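Local coordinates for protein MS5a (Brassica napus, PDB 6L77) that is of unknown biochemical function but is linked to meiosis, has cystatin-like folds and, unlike canonical inhibitory cystatins, appears to enhance papain, at residues A[66-74]-A[84-92]; A[10-19]-A[34-42]. All coordinates share one frame; numbering follows the deposited sequence.

Contact 1 of 2, residues A[66-74]-A[84-92]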
loop_
_atom_site.group_PDB
_atom_site.type_symbol
_atom_site.label_atom_id
_atom_site.label_comp_id
_atom_site.label_asym_id
_atom_site.label_seq_id
_atom_site.Cartn_x
_atom_site.Cartn_y
_atom_site.Cartn_z
ATOM N N PHE A 66 10.979 -10.367 19.348
ATOM C CA PHE A 66 10.553 -9.018 19.012
ATOM C C PHE A 66 11.768 -8.295 18.468
ATOM O O PHE A 66 12.815 -8.258 19.124
ATOM C CB PHE A 66 9.949 -8.317 20.229
ATOM C CG PHE A 66 8.622 -8.876 20.605
ATOM C CD1 PHE A 66 8.537 -10.047 21.343
ATOM C CD2 PHE A 66 7.459 -8.298 20.144
ATOM C CE1 PHE A 66 7.304 -10.598 21.654
ATOM C CE2 PHE A 66 6.224 -8.842 20.451
ATOM C CZ PHE A 66 6.146 -9.990 21.206
ATOM N N VAL A 67 11.631 -7.754 17.263
ATOM C CA VAL A 67 12.746 -7.233 16.481
ATOM C C VAL A 67 12.548 -5.731 16.295
ATOM O O VAL A 67 11.518 -5.299 15.761
ATOM C CB VAL A 67 12.822 -7.949 15.128
ATOM C CG1 VAL A 67 13.985 -7.415 14.278
ATOM C CG2 VAL A 67 12.917 -9.480 15.345
ATOM N N VAL A 68 13.524 -4.933 16.720
ATOM C CA VAL A 68 13.413 -3.508 16.458
ATOM C C VAL A 68 13.769 -3.258 14.998
ATOM O O VAL A 68 14.713 -3.836 14.438
ATOM C CB VAL A 68 14.265 -2.691 17.452
ATOM C CG1 VAL A 68 15.716 -3.145 17.450
ATOM C CG2 VAL A 68 14.120 -1.189 17.177
ATOM N N PHE A 69 12.988 -2.394 14.376
ATOM C CA PHE A 69 12.878 -2.294 12.932
ATOM C C PHE A 69 12.824 -0.814 12.577
ATOM O O PHE A 69 12.165 -0.043 13.280
ATOM C CB PHE A 69 11.596 -3.024 12.507
ATOM C CG PHE A 69 11.469 -3.277 11.040
ATOM C CD1 PHE A 69 11.957 -4.448 10.493
ATOM C CD2 PHE A 69 10.805 -2.376 10.220
ATOM C CE1 PHE A 69 11.821 -4.712 9.150
ATOM C CE2 PHE A 69 10.658 -2.619 8.864
ATOM C CZ PHE A 69 11.164 -3.796 8.325
ATOM N N GLU A 70 13.520 -0.417 11.507
ATOM C CA GLU A 70 13.529 0.969 11.042
ATOM C C GLU A 70 12.818 1.064 9.694
ATOM O O GLU A 70 13.046 0.228 8.813
ATOM C CB GLU A 70 14.968 1.473 10.933
ATOM C CG GLU A 70 15.129 2.841 10.328
ATOM C CD GLU A 70 16.572 3.306 10.374
ATOM O OE1 GLU A 70 17.471 2.442 10.442
ATOM O OE2 GLU A 70 16.806 4.530 10.355
ATOM N N THR A 71 11.933 2.052 9.546
ATOM C CA THR A 71 11.271 2.342 8.271
ATOM C C THR A 71 11.445 3.824 7.975
ATOM O O THR A 71 11.194 4.654 8.853
ATOM C CB THR A 71 9.760 2.002 8.315
ATOM O OG1 THR A 71 9.567 0.591 8.525
ATOM C CG2 THR A 71 9.084 2.377 7.006
ATOM N N ASN A 72 11.866 4.163 6.752
ATOM C CA ASN A 72 11.968 5.559 6.317
ATOM C C ASN A 72 11.066 5.770 5.105
ATOM O O ASN A 72 11.151 5.016 4.130
ATOM C CB ASN A 72 13.404 5.940 5.945
ATOM C CG ASN A 72 14.321 6.063 7.155
ATOM O OD1 ASN A 72 13.975 5.666 8.275
ATOM N ND2 ASN A 72 15.506 6.601 6.927
ATOM N N VAL A 73 10.213 6.791 5.166
ATOM C CA VAL A 73 9.271 7.112 4.093
ATOM C C VAL A 73 9.365 8.600 3.805
ATOM O O VAL A 73 9.347 9.411 4.739
ATOM C CB VAL A 73 7.817 6.743 4.459
ATOM C CG1 VAL A 73 6.824 7.404 3.477
ATOM C CG2 VAL A 73 7.625 5.231 4.456
ATOM N N ASP A 74 9.477 8.959 2.522
ATOM C CA ASP A 74 9.326 10.343 2.081
ATOM C C ASP A 74 7.923 10.524 1.518
ATOM O O ASP A 74 7.484 9.735 0.680
ATOM C CB ASP A 74 10.360 10.714 1.019
ATOM C CG ASP A 74 11.742 10.954 1.606
ATOM O OD1 ASP A 74 11.888 10.935 2.843
ATOM O OD2 ASP A 74 12.686 11.156 0.821
ATOM N N THR A 84 7.319 7.374 -0.967
ATOM C CA THR A 84 8.325 6.358 -1.261
ATOM C C THR A 84 8.875 5.793 0.041
ATOM O O THR A 84 9.283 6.558 0.926
ATOM C CB THR A 84 9.483 6.944 -2.088
ATOM O OG1 THR A 84 8.979 7.471 -3.321
ATOM C CG2 THR A 84 10.538 5.862 -2.391
ATOM N N CYS A 85 8.901 4.460 0.148
ATOM C CA CYS A 85 9.554 3.769 1.264
ATOM C C CYS A 85 10.965 3.376 0.836
ATOM O O CYS A 85 11.139 2.552 -0.070
ATOM C CB CYS A 85 8.752 2.542 1.704
ATOM S SG CYS A 85 9.545 1.601 3.045
ATOM N N TYR A 86 11.970 3.960 1.493
ATOM C CA TYR A 86 13.374 3.795 1.119
ATOM C C TYR A 86 14.116 2.770 1.961
ATOM O O TYR A 86 15.045 2.130 1.466
ATOM C CB TYR A 86 14.124 5.131 1.245
ATOM C CG TYR A 86 13.741 6.150 0.211
ATOM C CD1 TYR A 86 14.299 6.115 -1.065
ATOM C CD2 TYR A 86 12.834 7.164 0.508
ATOM C CE1 TYR A 86 13.960 7.058 -2.027
ATOM C CE2 TYR A 86 12.483 8.108 -0.450
ATOM C CZ TYR A 86 13.054 8.050 -1.715
ATOM O OH TYR A 86 12.705 8.989 -2.664
ATOM N N ILE A 87 13.751 2.640 3.225
ATOM C CA ILE A 87 14.444 1.786 4.186
ATOM C C ILE A 87 13.378 1.015 4.928
ATOM O O ILE A 87 12.353 1.590 5.301
ATOM C CB ILE A 87 15.282 2.616 5.189
ATOM C CG1 ILE A 87 16.329 3.468 4.464
ATOM C CG2 ILE A 87 15.900 1.723 6.269
ATOM C CD1 ILE A 87 17.613 2.742 4.150
ATOM N N SER A 88 13.618 -0.278 5.168
ATOM C CA SER A 88 12.671 -1.064 5.959
ATOM C C SER A 88 13.432 -2.333 6.361
ATOM O O SER A 88 13.516 -3.281 5.582
ATOM C CB SER A 88 11.404 -1.393 5.186
ATOM O OG SER A 88 11.695 -2.201 4.045
ATOM N N ARG A 89 14.019 -2.317 7.554
ATOM C CA ARG A 89 14.934 -3.394 7.911
ATOM C C ARG A 89 15.117 -3.413 9.421
ATOM O O ARG A 89 14.888 -2.395 10.092
ATOM C CB ARG A 89 16.294 -3.204 7.227
ATOM C CG ARG A 89 16.947 -1.918 7.658
ATOM C CD ARG A 89 18.215 -1.612 6.907
ATOM N NE ARG A 89 18.755 -0.347 7.389
ATOM C CZ ARG A 89 19.669 0.375 6.748
ATOM N NH1 ARG A 89 20.157 -0.046 5.585
ATOM N NH2 ARG A 89 20.087 1.522 7.265
ATOM N N PRO A 90 15.557 -4.552 9.981
ATOM C CA PRO A 90 15.960 -4.586 11.396
ATOM C C PRO A 90 17.044 -3.563 11.686
ATOM O O PRO A 90 17.979 -3.371 10.903
ATOM C CB PRO A 90 16.482 -6.015 11.588
ATOM C CG PRO A 90 15.752 -6.817 10.525
ATOM C CD PRO A 90 15.666 -5.874 9.344
ATOM N N LYS A 91 16.914 -2.917 12.837
ATOM C CA LYS A 91 17.786 -1.824 13.236
ATOM C C LYS A 91 18.899 -2.372 14.113
ATOM O O LYS A 91 18.652 -3.195 15.000
ATOM C CB LYS A 91 16.984 -0.766 13.995
ATOM C CG LYS A 91 17.504 0.635 13.863
ATOM C CD LYS A 91 16.669 1.585 14.704
ATOM C CE LYS A 91 17.145 3.027 14.539
ATOM N NZ LYS A 91 16.530 3.917 15.574
ATOM N N GLY A 92 20.125 -1.928 13.850
ATOM C CA GLY A 92 21.273 -2.405 14.602
ATOM C C GLY A 92 22.609 -1.890 14.103
ATOM O O GLY A 92 23.037 -0.805 14.481
HETATM O O HOH W 1 17.070 -5.276 15.174
HETATM O O HOH W 2 12.011 11.411 -1.733
#
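With CG anti to the backbone N (chi1 -167°), Phe69 lays its ring against the backbone of Ser88 to Pro90: the amide N of Arg89 lies over one face, toward the rim and 3.3 Å from Phe69 CZ. The same ring meets Tyr25 edge-to-face. Lys91, with its CG likewise opposite the backbone N (chi1 -150°), runs slantwise past Glu70, its CG 3.9 Å from Glu70 OE1, before NZ bonds to Thr55. Replacing Phe69 by an alanine would probably open a gap beside the Arg89 backbone and deprive Tyr25 of this edge-to-face partner. The side chains of Asp74 and Tyr86 cross at about a right angle, carboxylate and ring planes 63° apart, with Asp74 OD2 3.3 Å from Tyr86 CE2. A water links Asp74 OD2 to Tyr86 OH, which also bonds to Phe102. Seven backbone hydrogen bonds zip this antiparallel hairpin, among them the nearly straight Glu70 N to Arg89 O bond of 2.8 Å. A beta bulge at Tyr86 shifts the register after Asn72, and the buried Ile87 N finds no partner. Strand 65-75 pairs also with strand 49-60, strand 82-88 with 219-227, and helix 12-29 packs against Phe69, Val73 and Cys85.

Contact 2 of 2, residues A[10-19]-A[34-42]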
loop_
_atom_site.group_PDB
_atom_site.type_symbol
_atom_site.label_atom_id
_atom_site.label_comp_id
_atom_site.label_asym_id
_atom_site.label_seq_id
_atom_site.Cartn_x
_atom_site.Cartn_y
_atom_site.Cartn_z
ATOM N N CYS A 10 -0.419 6.770 18.887
ATOM C CA CYS A 10 0.342 6.925 17.653
ATOM C C CYS A 10 -0.556 7.417 16.521
ATOM O O CYS A 10 -1.643 6.863 16.323
ATOM C CB CYS A 10 0.974 5.595 17.271
ATOM S SG CYS A 10 2.056 5.687 15.858
ATOM N N PRO A 11 -0.144 8.434 15.758
ATOM C CA PRO A 11 -0.943 8.860 14.597
ATOM C C PRO A 11 -1.106 7.737 13.582
ATOM O O PRO A 11 -0.193 6.946 13.350
ATOM C CB PRO A 11 -0.133 10.020 14.008
ATOM C CG PRO A 11 0.727 10.500 15.145
ATOM C CD PRO A 11 1.032 9.293 15.971
ATOM N N LEU A 12 -2.282 7.695 12.956
ATOM C CA LEU A 12 -2.577 6.614 12.021
ATOM C C LEU A 12 -1.577 6.578 10.870
ATOM O O LEU A 12 -1.180 5.498 10.432
ATOM C CB LEU A 12 -4.005 6.748 11.495
ATOM C CG LEU A 12 -4.484 5.683 10.494
ATOM C CD1 LEU A 12 -4.229 4.281 11.022
ATOM C CD2 LEU A 12 -5.964 5.869 10.184
ATOM N N VAL A 13 -1.128 7.744 10.385
ATOM C CA VAL A 13 -0.214 7.743 9.242
ATOM C C VAL A 13 1.079 7.017 9.593
ATOM O O VAL A 13 1.659 6.313 8.755
ATOM C CB VAL A 13 0.048 9.184 8.739
ATOM C CG1 VAL A 13 0.795 10.029 9.767
ATOM C CG2 VAL A 13 0.828 9.158 7.429
ATOM N N VAL A 14 1.540 7.153 10.842
ATOM C CA VAL A 14 2.773 6.482 11.241
ATOM C C VAL A 14 2.564 4.976 11.286
ATOM O O VAL A 14 3.425 4.202 10.855
ATOM C CB VAL A 14 3.262 7.037 12.592
ATOM C CG1 VAL A 14 4.468 6.270 13.077
ATOM C CG2 VAL A 14 3.609 8.519 12.456
ATOM N N LYS A 15 1.431 4.532 11.839
ATOM C CA LYS A 15 1.143 3.103 11.841
ATOM C C LYS A 15 1.069 2.563 10.419
ATOM O O LYS A 15 1.612 1.492 10.127
ATOM C CB LYS A 15 -0.160 2.834 12.589
ATOM C CG LYS A 15 -0.518 1.364 12.633
ATOM C CD LYS A 15 -1.819 1.119 13.372
ATOM C CE LYS A 15 -2.317 -0.298 13.144
ATOM N NZ LYS A 15 -3.622 -0.511 13.827
ATOM N N LEU A 16 0.434 3.310 9.512
ATOM C CA LEU A 16 0.328 2.843 8.131
ATOM C C LEU A 16 1.700 2.782 7.463
ATOM O O LEU A 16 2.021 1.801 6.785
ATOM C CB LEU A 16 -0.630 3.745 7.346
ATOM C CG LEU A 16 -2.111 3.667 7.737
ATOM C CD1 LEU A 16 -2.924 4.762 7.048
ATOM C CD2 LEU A 16 -2.695 2.304 7.425
ATOM N N TYR A 17 2.548 3.798 7.674
ATOM C CA TYR A 17 3.880 3.751 7.072
ATOM C C TYR A 17 4.739 2.656 7.692
ATOM O O TYR A 17 5.548 2.030 6.996
ATOM C CB TYR A 17 4.576 5.109 7.188
ATOM C CG TYR A 17 4.016 6.123 6.225
ATOM C CD1 TYR A 17 3.294 5.709 5.113
ATOM C CD2 TYR A 17 4.193 7.489 6.420
ATOM C CE1 TYR A 17 2.758 6.626 4.212
ATOM C CE2 TYR A 17 3.659 8.422 5.513
ATOM C CZ TYR A 17 2.944 7.975 4.418
ATOM O OH TYR A 17 2.411 8.865 3.513
ATOM N N ALA A 18 4.595 2.415 8.996
ATOM C CA ALA A 18 5.276 1.262 9.590
ATOM C C ALA A 18 4.838 -0.040 8.921
ATOM O O ALA A 18 5.654 -0.936 8.669
ATOM C CB ALA A 18 4.993 1.198 11.086
ATOM N N THR A 19 3.547 -0.172 8.647
ATOM C CA THR A 19 3.059 -1.395 8.025
ATOM C C THR A 19 3.522 -1.499 6.574
ATOM O O THR A 19 3.801 -2.602 6.087
ATOM C CB THR A 19 1.535 -1.424 8.133
ATOM O OG1 THR A 19 1.174 -1.238 9.501
ATOM C CG2 THR A 19 0.959 -2.742 7.617
ATOM N N TYR A 34 5.137 -8.970 11.994
ATOM C CA TYR A 34 3.920 -8.220 12.265
ATOM C C TYR A 34 4.232 -7.031 13.161
ATOM O O TYR A 34 5.111 -7.097 14.024
ATOM C CB TYR A 34 2.861 -9.101 12.936
ATOM C CG TYR A 34 2.494 -10.311 12.119
ATOM C CD1 TYR A 34 1.810 -10.177 10.913
ATOM C CD2 TYR A 34 2.834 -11.585 12.547
ATOM C CE1 TYR A 34 1.476 -11.300 10.151
ATOM C CE2 TYR A 34 2.496 -12.714 11.789
ATOM C CZ TYR A 34 1.819 -12.559 10.608
ATOM O OH TYR A 34 1.491 -13.679 9.870
ATOM N N LEU A 35 3.496 -5.943 12.958
ATOM C CA LEU A 35 3.716 -4.755 13.769
ATOM C C LEU A 35 3.276 -5.018 15.203
ATOM O O LEU A 35 2.135 -5.420 15.458
ATOM C CB LEU A 35 2.954 -3.564 13.182
ATOM C CG LEU A 35 3.004 -2.290 14.018
ATOM C CD1 LEU A 35 4.455 -1.786 14.134
ATOM C CD2 LEU A 35 2.091 -1.214 13.410
ATOM N N HIS A 36 4.184 -4.795 16.148
ATOM C CA HIS A 36 3.839 -4.899 17.556
ATOM C C HIS A 36 3.567 -3.530 18.166
ATOM O O HIS A 36 2.517 -3.322 18.776
ATOM C CB HIS A 36 4.959 -5.620 18.319
ATOM C CG HIS A 36 4.761 -5.649 19.803
ATOM N ND1 HIS A 36 3.741 -6.353 20.408
ATOM C CD2 HIS A 36 5.463 -5.071 20.804
ATOM C CE1 HIS A 36 3.820 -6.202 21.718
ATOM N NE2 HIS A 36 4.852 -5.421 21.986
ATOM N N LYS A 37 4.494 -2.585 18.016
ATOM C CA LYS A 37 4.251 -1.229 18.489
ATOM C C LYS A 37 5.211 -0.284 17.784
ATOM O O LYS A 37 6.236 -0.701 17.246
ATOM C CB LYS A 37 4.432 -1.112 20.006
ATOM C CG LYS A 37 5.871 -1.264 20.452
ATOM C CD LYS A 37 6.011 -1.246 21.976
ATOM C CE LYS A 37 5.579 0.077 22.574
ATOM N NZ LYS A 37 6.570 1.157 22.316
ATOM N N ILE A 38 4.862 0.999 17.809
ATOM C CA ILE A 38 5.775 2.064 17.392
ATOM C C ILE A 38 6.503 2.568 18.634
ATOM O O ILE A 38 5.862 2.931 19.621
ATOM C CB ILE A 38 5.008 3.217 16.720
ATOM C CG1 ILE A 38 4.064 2.718 15.617
ATOM C CG2 ILE A 38 5.997 4.311 16.245
ATOM C CD1 ILE A 38 4.752 2.163 14.424
ATOM N N GLU A 39 7.838 2.602 18.587
ATOM C CA GLU A 39 8.623 3.140 19.696
ATOM C C GLU A 39 8.820 4.644 19.578
ATOM O O GLU A 39 8.719 5.374 20.569
ATOM C CB GLU A 39 10.006 2.475 19.754
ATOM C CG GLU A 39 10.017 1.062 20.275
ATOM C CD GLU A 39 10.154 0.987 21.786
ATOM O OE1 GLU A 39 10.016 2.032 22.456
ATOM O OE2 GLU A 39 10.404 -0.122 22.304
ATOM N N LYS A 40 9.148 5.121 18.387
ATOM C CA LYS A 40 9.388 6.544 18.216
ATOM C C LYS A 40 9.416 6.827 16.731
ATOM O O LYS A 40 9.599 5.919 15.918
ATOM C CB LYS A 40 10.698 6.994 18.858
ATOM C CG LYS A 40 11.934 6.320 18.314
ATOM C CD LYS A 40 13.155 7.209 18.576
ATOM C CE LYS A 40 14.451 6.506 18.214
ATOM N NZ LYS A 40 15.607 7.445 18.220
ATOM N N TYR A 41 9.207 8.094 16.383
ATOM C CA TYR A 41 9.395 8.489 15.000
ATOM C C TYR A 41 9.898 9.920 14.976
ATOM O O TYR A 41 9.715 10.678 15.937
ATOM C CB TYR A 41 8.113 8.327 14.165
ATOM C CG TYR A 41 6.943 9.191 14.617
ATOM C CD1 TYR A 41 6.100 8.770 15.620
ATOM C CD2 TYR A 41 6.686 10.421 14.017
ATOM C CE1 TYR A 41 5.028 9.528 16.013
ATOM C CE2 TYR A 41 5.618 11.191 14.413
ATOM C CZ TYR A 41 4.793 10.728 15.417
ATOM O OH TYR A 41 3.729 11.475 15.842
ATOM N N VAL A 42 10.603 10.251 13.899
ATOM C CA VAL A 42 11.143 11.587 13.680
ATOM C C VAL A 42 10.563 12.083 12.373
ATOM O O VAL A 42 10.629 11.381 11.359
ATOM C CB VAL A 42 12.678 11.591 13.626
ATOM C CG1 VAL A 42 13.202 13.034 13.475
ATOM C CG2 VAL A 42 13.253 10.938 14.881
#
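Apolar packing joins Ile38 to three residues of the 10-19 segment. Its CD1 presses on Ala18 CB at 3.5 Å, tighter than usual for two carbons, its CG1 meets Cys10 SG at 3.6 Å, and its CG2 rests 4.0 Å from Val14 CG1. A methyl of Leu35, CD2, lies 3.7 Å from Lys15 CG and also reaches Thr19 OG1, while Lys15 stretches onward and away from the strand. This is the helix-on-sheet packing of a cystatin-like fold: helix 12-19 runs at 142° to strand 34-42, an outermost strand of the antiparallel sheet, with axes 9.5 Å apart. Two classic beta bulges, His36-Lys37 facing Ile57 and Glu39-Lys40 facing Thr55, interrupt the strand's regular pairing. The aromatic contact is CH-pi: Val14 CG2 sits almost squarely over the Tyr41 ring, 3.7 Å from its centroid. Tyr41 has CG between its backbone N and carbonyl carbon (chi1 63°), which raises the ring toward the helix start, where Pro11, the N-cap, places CG 3.2 Å from Tyr41 OH. No hydrogen bond passes between the two segments; within the helix, Thr19 OG1 donates to Lys15 O at 2.8 Å, and that oxygen accepts Thr19 N from the opposite face of its plane.

From the N terminus of this chain, the C-terminal portion of a longer protein, contact 2 closes first: the chain follows helix 12-29 and returns as strand 34-45, with fourteen residues between the paired segments. Strand 49-60 follows and lies between the two contacts in the sheet. Contact 1 then closes the hairpin of strands 65-75 and 82-88, with nine residues between its segments, three of them still strand. The two are in series, neither nested nor crossed, with centres about 11 Å apart. They meet on the helix, where Tyr17 touches Thr71 and Val73, and where Phe66 and His36 pack edge-to-face. Helix 12-29 is thereby tied both to the outermost strand 34-45 and to the hairpin farther into the sheet.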